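Local coordinates for galactose-binding like protein (Bacteroides thetaiotaomicron, PDB 7M1A) that is the C-terminal, calcium-binding galactose-binding-like domain of a SusE-like protein and probably takes part in recognising or processing carbohydrate, at residues 31-39 against 74-82. Sequence-based numbering, arbitrary orientation.
Sequences NGRISKDGD and WAIQDEKHF. With CA (calcium ion), chain F; EDO (1,2-ethanediol), chain C; EDO (1,2-ethanediol), chain E.
Two hydrogen bonds join 31-39 to 74-82, one between backbones at Ser-35 and one from the Asp-37 amide to a carboxylate. Gln-77 N donates to Ser-35 O at 2.9 Å, while Asp-37 N runs to Asp-78 OD2, nearly along the C-O axis, at 3.0 Å. A water that donates to both Asp-37 O and Asp-78 OD2 braces the same junction. Asp-78 OD1 accepts a hydrogen bond from His-81 ND1 (2.6 Å) through its syn lone pair, in the plane of the imidazole. Asp-78 thus ties the neighbouring loop to His-81 and fixes the rotation of the ring. Asp-37 OD2 comes to the edge of that ring, 3.2 Å from His-81 CE1, with its carboxylate turned 85° to the ring plane. A 1,2-ethanediol, probably from the crystallisation liquor, bridges Asp-37 OD1 and His-81 NE2.

Apolar contact is concentrated at Ile-34, whose CD1 sits over one face of the Trp-74 indole, 3.7 Å from the centroid of the five-membered ring, a CH-pi contact. With CG1 beside the backbone N (chi1 -67°), the branch methyl CG2 stands anti to that N and reaches Gln-77 CG at 3.4 Å. Ile-76 CG2 packs against Asp-37 N (3.7 Å) and over one face of the His-81 ring, toward its rim.

A type II turn spans Lys-36 to Asp-39. At the other end of 31-39, Asn-31 OD1 accepts from Arg-33 N in an Asx turn and, with Arg-33 O, binds the calcium ion; Tyr-28 O, Thr-171 O, Glu-172 OE1 and a water that donates to Ser-35 OG are the other ligands. In this galactose-binding-like beta fold, Trp-74 ends strand 70-74 and pairs with strand 169-176, which supplies Thr-171 and Glu-172 and so links the calcium site to the indole that Ile-34 covers; Gln-77 and Phe-82 rest on helix 130-138.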
loop_
_atom_site.group_PDB
_atom_site.type_symbol
_atom_site.label_atom_id
_atom_site.label_comp_id
_atom_site.label_asym_id
_atom_site.label_seq_id
_atom_site.Cartn_x
_atom_site.Cartn_y
_atom_site.Cartn_z
ATOM N N ASN A 31 3.346 4.524 -12.062
ATOM C CA ASN A 31 4.779 4.666 -12.222
ATOM C C ASN A 31 5.178 5.332 -13.529
ATOM O O ASN A 31 6.366 5.424 -13.760
ATOM C CB ASN A 31 5.469 3.321 -11.907
ATOM C CG ASN A 31 5.220 2.279 -13.000
ATOM O OD1 ASN A 31 4.490 2.550 -13.967
ATOM N ND2 ASN A 31 5.684 1.049 -12.770
ATOM N N GLY A 32 4.233 5.792 -14.359
ATOM C CA GLY A 32 4.539 6.474 -15.634
ATOM C C GLY A 32 4.899 5.499 -16.752
ATOM O O GLY A 32 5.367 5.995 -17.806
ATOM N N ARG A 33 4.830 4.177 -16.448
ATOM C CA ARG A 33 5.210 3.224 -17.487
ATOM C C ARG A 33 3.977 2.426 -17.883
ATOM O O ARG A 33 3.193 1.943 -17.063
ATOM C CB ARG A 33 6.327 2.252 -17.020
ATOM C CG ARG A 33 7.605 3.012 -16.745
ATOM C CD ARG A 33 8.749 2.028 -16.524
ATOM N NE ARG A 33 8.564 1.749 -15.022
ATOM C CZ ARG A 33 9.132 2.410 -13.948
ATOM N NH1 ARG A 33 9.680 3.612 -14.071
ATOM N NH2 ARG A 33 9.031 1.863 -12.725
ATOM N N ILE A 34 3.791 2.279 -19.214
ATOM C CA ILE A 34 2.705 1.494 -19.748
ATOM C C ILE A 34 3.372 0.205 -20.240
ATOM O O ILE A 34 4.122 0.216 -21.241
ATOM C CB ILE A 34 1.966 2.246 -20.892
ATOM C CG1 ILE A 34 1.231 3.474 -20.329
ATOM C CG2 ILE A 34 0.998 1.327 -21.629
ATOM C CD1 ILE A 34 0.955 4.498 -21.416
ATOM N N SER A 35 3.212 -0.873 -19.469
ATOM C CA SER A 35 4.100 -2.043 -19.531
ATOM C C SER A 35 3.393 -3.286 -20.046
ATOM O O SER A 35 2.138 -3.337 -20.093
ATOM C CB SER A 35 4.735 -2.361 -18.176
ATOM O OG SER A 35 5.286 -1.207 -17.611
ATOM N N LYS A 36 4.175 -4.301 -20.432
ATOM C CA LYS A 36 3.645 -5.619 -20.756
ATOM C C LYS A 36 4.306 -6.661 -19.851
ATOM O O LYS A 36 5.370 -6.391 -19.282
ATOM C CB LYS A 36 3.902 -5.952 -22.225
ATOM C CG LYS A 36 5.383 -6.063 -22.531
ATOM C CD LYS A 36 5.663 -6.205 -24.041
ATOM C CE LYS A 36 7.126 -6.456 -24.338
ATOM N NZ LYS A 36 7.991 -5.291 -24.103
ATOM N N ASP A 37 3.785 -7.891 -19.866
ATOM C CA ASP A 37 4.418 -8.945 -19.106
ATOM C C ASP A 37 5.869 -9.093 -19.559
ATOM O O ASP A 37 6.150 -9.062 -20.758
ATOM C CB ASP A 37 3.782 -10.300 -19.381
ATOM C CG ASP A 37 2.520 -10.549 -18.606
ATOM O OD1 ASP A 37 2.201 -9.709 -17.771
ATOM O OD2 ASP A 37 1.910 -11.566 -18.837
ATOM N N GLY A 38 6.758 -9.301 -18.591
ATOM C CA GLY A 38 8.184 -9.457 -18.829
ATOM C C GLY A 38 8.999 -8.165 -18.704
ATOM O O GLY A 38 10.221 -8.207 -18.599
ATOM N N ASP A 39 8.324 -7.023 -18.640
ATOM C CA ASP A 39 9.013 -5.775 -18.487
ATOM C C ASP A 39 9.568 -5.668 -17.068
ATOM O O ASP A 39 9.000 -6.258 -16.125
ATOM C CB ASP A 39 8.129 -4.567 -18.770
ATOM C CG ASP A 39 7.849 -4.374 -20.222
ATOM O OD1 ASP A 39 8.469 -5.149 -21.047
ATOM O OD2 ASP A 39 6.967 -3.482 -20.501
ATOM N N TRP A 74 -4.789 1.938 -19.099
ATOM C CA TRP A 74 -4.203 1.011 -20.076
ATOM C C TRP A 74 -4.201 -0.401 -19.484
ATOM O O TRP A 74 -3.662 -0.619 -18.409
ATOM C CB TRP A 74 -2.723 1.389 -20.426
ATOM C CG TRP A 74 -2.676 2.660 -21.212
ATOM C CD1 TRP A 74 -2.545 2.739 -22.566
ATOM C CD2 TRP A 74 -2.780 4.042 -20.738
ATOM N NE1 TRP A 74 -2.516 4.062 -22.961
ATOM C CE2 TRP A 74 -2.623 4.892 -21.853
ATOM C CE3 TRP A 74 -2.807 4.677 -19.501
ATOM C CZ2 TRP A 74 -2.608 6.280 -21.800
ATOM C CZ3 TRP A 74 -2.793 6.059 -19.392
ATOM C CH2 TRP A 74 -2.726 6.863 -20.550
ATOM N N ALA A 75 -4.609 -1.358 -20.285
ATOM C CA ALA A 75 -4.417 -2.778 -20.071
ATOM C C ALA A 75 -2.926 -3.145 -20.225
ATOM O O ALA A 75 -2.152 -2.455 -20.907
ATOM C CB ALA A 75 -5.286 -3.581 -21.048
ATOM N N ILE A 76 -2.536 -4.247 -19.569
ATOM C CA ILE A 76 -1.161 -4.742 -19.742
ATOM C C ILE A 76 -0.976 -5.034 -21.253
ATOM O O ILE A 76 -1.879 -5.541 -21.946
ATOM C CB ILE A 76 -0.981 -6.013 -18.879
ATOM C CG1 ILE A 76 -1.078 -5.656 -17.375
ATOM C CG2 ILE A 76 0.328 -6.777 -19.211
ATOM C CD1 ILE A 76 -1.282 -6.886 -16.480
ATOM N N GLN A 77 0.142 -4.547 -21.805
ATOM C CA GLN A 77 0.256 -4.313 -23.270
ATOM C C GLN A 77 0.749 -5.513 -24.106
ATOM O O GLN A 77 1.809 -5.489 -24.784
ATOM C CB GLN A 77 1.170 -3.095 -23.471
ATOM C CG GLN A 77 0.609 -1.769 -22.914
ATOM C CD GLN A 77 -0.503 -1.193 -23.771
ATOM O OE1 GLN A 77 -1.721 -1.050 -23.384
ATOM N NE2 GLN A 77 -0.075 -0.760 -24.931
ATOM N N ASP A 78 -0.034 -6.586 -24.012
ATOM C CA ASP A 78 0.287 -7.742 -24.843
ATOM C C ASP A 78 -0.991 -8.507 -25.198
ATOM O O ASP A 78 -2.074 -8.200 -24.646
ATOM C CB ASP A 78 1.283 -8.645 -24.105
ATOM C CG ASP A 78 0.888 -9.025 -22.685
ATOM O OD1 ASP A 78 -0.286 -9.235 -22.435
ATOM O OD2 ASP A 78 1.797 -9.058 -21.832
ATOM N N GLU A 79 -0.849 -9.446 -26.170
ATOM C CA GLU A 79 -2.078 -10.067 -26.649
ATOM C C GLU A 79 -2.777 -10.906 -25.592
ATOM O O GLU A 79 -4.027 -10.988 -25.622
ATOM C CB GLU A 79 -1.762 -10.950 -27.834
ATOM C CG GLU A 79 -1.425 -10.104 -29.054
ATOM C CD GLU A 79 -1.203 -10.936 -30.303
ATOM O OE1 GLU A 79 -0.968 -10.328 -31.377
ATOM O OE2 GLU A 79 -1.264 -12.199 -30.173
ATOM N N LYS A 80 -2.018 -11.398 -24.601
ATOM C CA LYS A 80 -2.609 -12.165 -23.505
ATOM C C LYS A 80 -3.658 -11.302 -22.775
ATOM O O LYS A 80 -4.685 -11.822 -22.341
ATOM C CB LYS A 80 -1.508 -12.623 -22.541
ATOM C CG LYS A 80 -2.076 -13.330 -21.334
ATOM C CD LYS A 80 -1.018 -13.764 -20.320
ATOM C CE LYS A 80 -1.595 -14.788 -19.352
ATOM N NZ LYS A 80 -0.664 -15.239 -18.284
ATOM N N HIS A 81 -3.445 -9.985 -22.690
ATOM C CA HIS A 81 -4.270 -9.091 -21.887
ATOM C C HIS A 81 -5.184 -8.194 -22.717
ATOM O O HIS A 81 -6.116 -7.639 -22.170
ATOM C CB HIS A 81 -3.411 -8.293 -20.897
ATOM C CG HIS A 81 -2.738 -9.173 -19.910
ATOM N ND1 HIS A 81 -1.492 -9.605 -20.144
ATOM C CD2 HIS A 81 -3.079 -9.584 -18.647
ATOM C CE1 HIS A 81 -1.068 -10.331 -19.106
ATOM N NE2 HIS A 81 -2.016 -10.343 -18.161
ATOM N N PHE A 82 -4.947 -7.992 -24.015
ATOM C CA PHE A 82 -5.805 -7.090 -24.777
ATOM C C PHE A 82 -7.203 -7.715 -24.928
ATOM O O PHE A 82 -7.352 -8.787 -25.551
ATOM C CB PHE A 82 -5.222 -6.826 -26.171
ATOM C CG PHE A 82 -3.972 -5.987 -26.237
ATOM C CD1 PHE A 82 -3.718 -5.011 -25.297
ATOM C CD2 PHE A 82 -3.063 -6.130 -27.278
ATOM C CE1 PHE A 82 -2.619 -4.164 -25.407
ATOM C CE2 PHE A 82 -1.946 -5.298 -27.390
ATOM C CZ PHE A 82 -1.693 -4.326 -26.427
HETATM CA CA CA F . 2.580 1.317 -14.875
HETATM C C1 EDO C . 0.613 -11.825 -15.721
HETATM O O1 EDO C . 0.413 -10.476 -16.052
HETATM C C2 EDO C . -0.635 -12.086 -15.069
HETATM O O2 EDO C . -1.724 -11.953 -15.947
HETATM C C1 EDO E . -4.436 -14.514 -15.013
HETATM O O1 EDO E . -4.038 -13.186 -15.242
HETATM C C2 EDO E . -3.846 -15.450 -16.047
HETATM O O2 EDO E . -2.555 -14.985 -16.137
HETATM O O HOH W 1 4.061 -0.453 -15.317
HETATM O O HOH W 2 4.315 -9.657 -22.751
#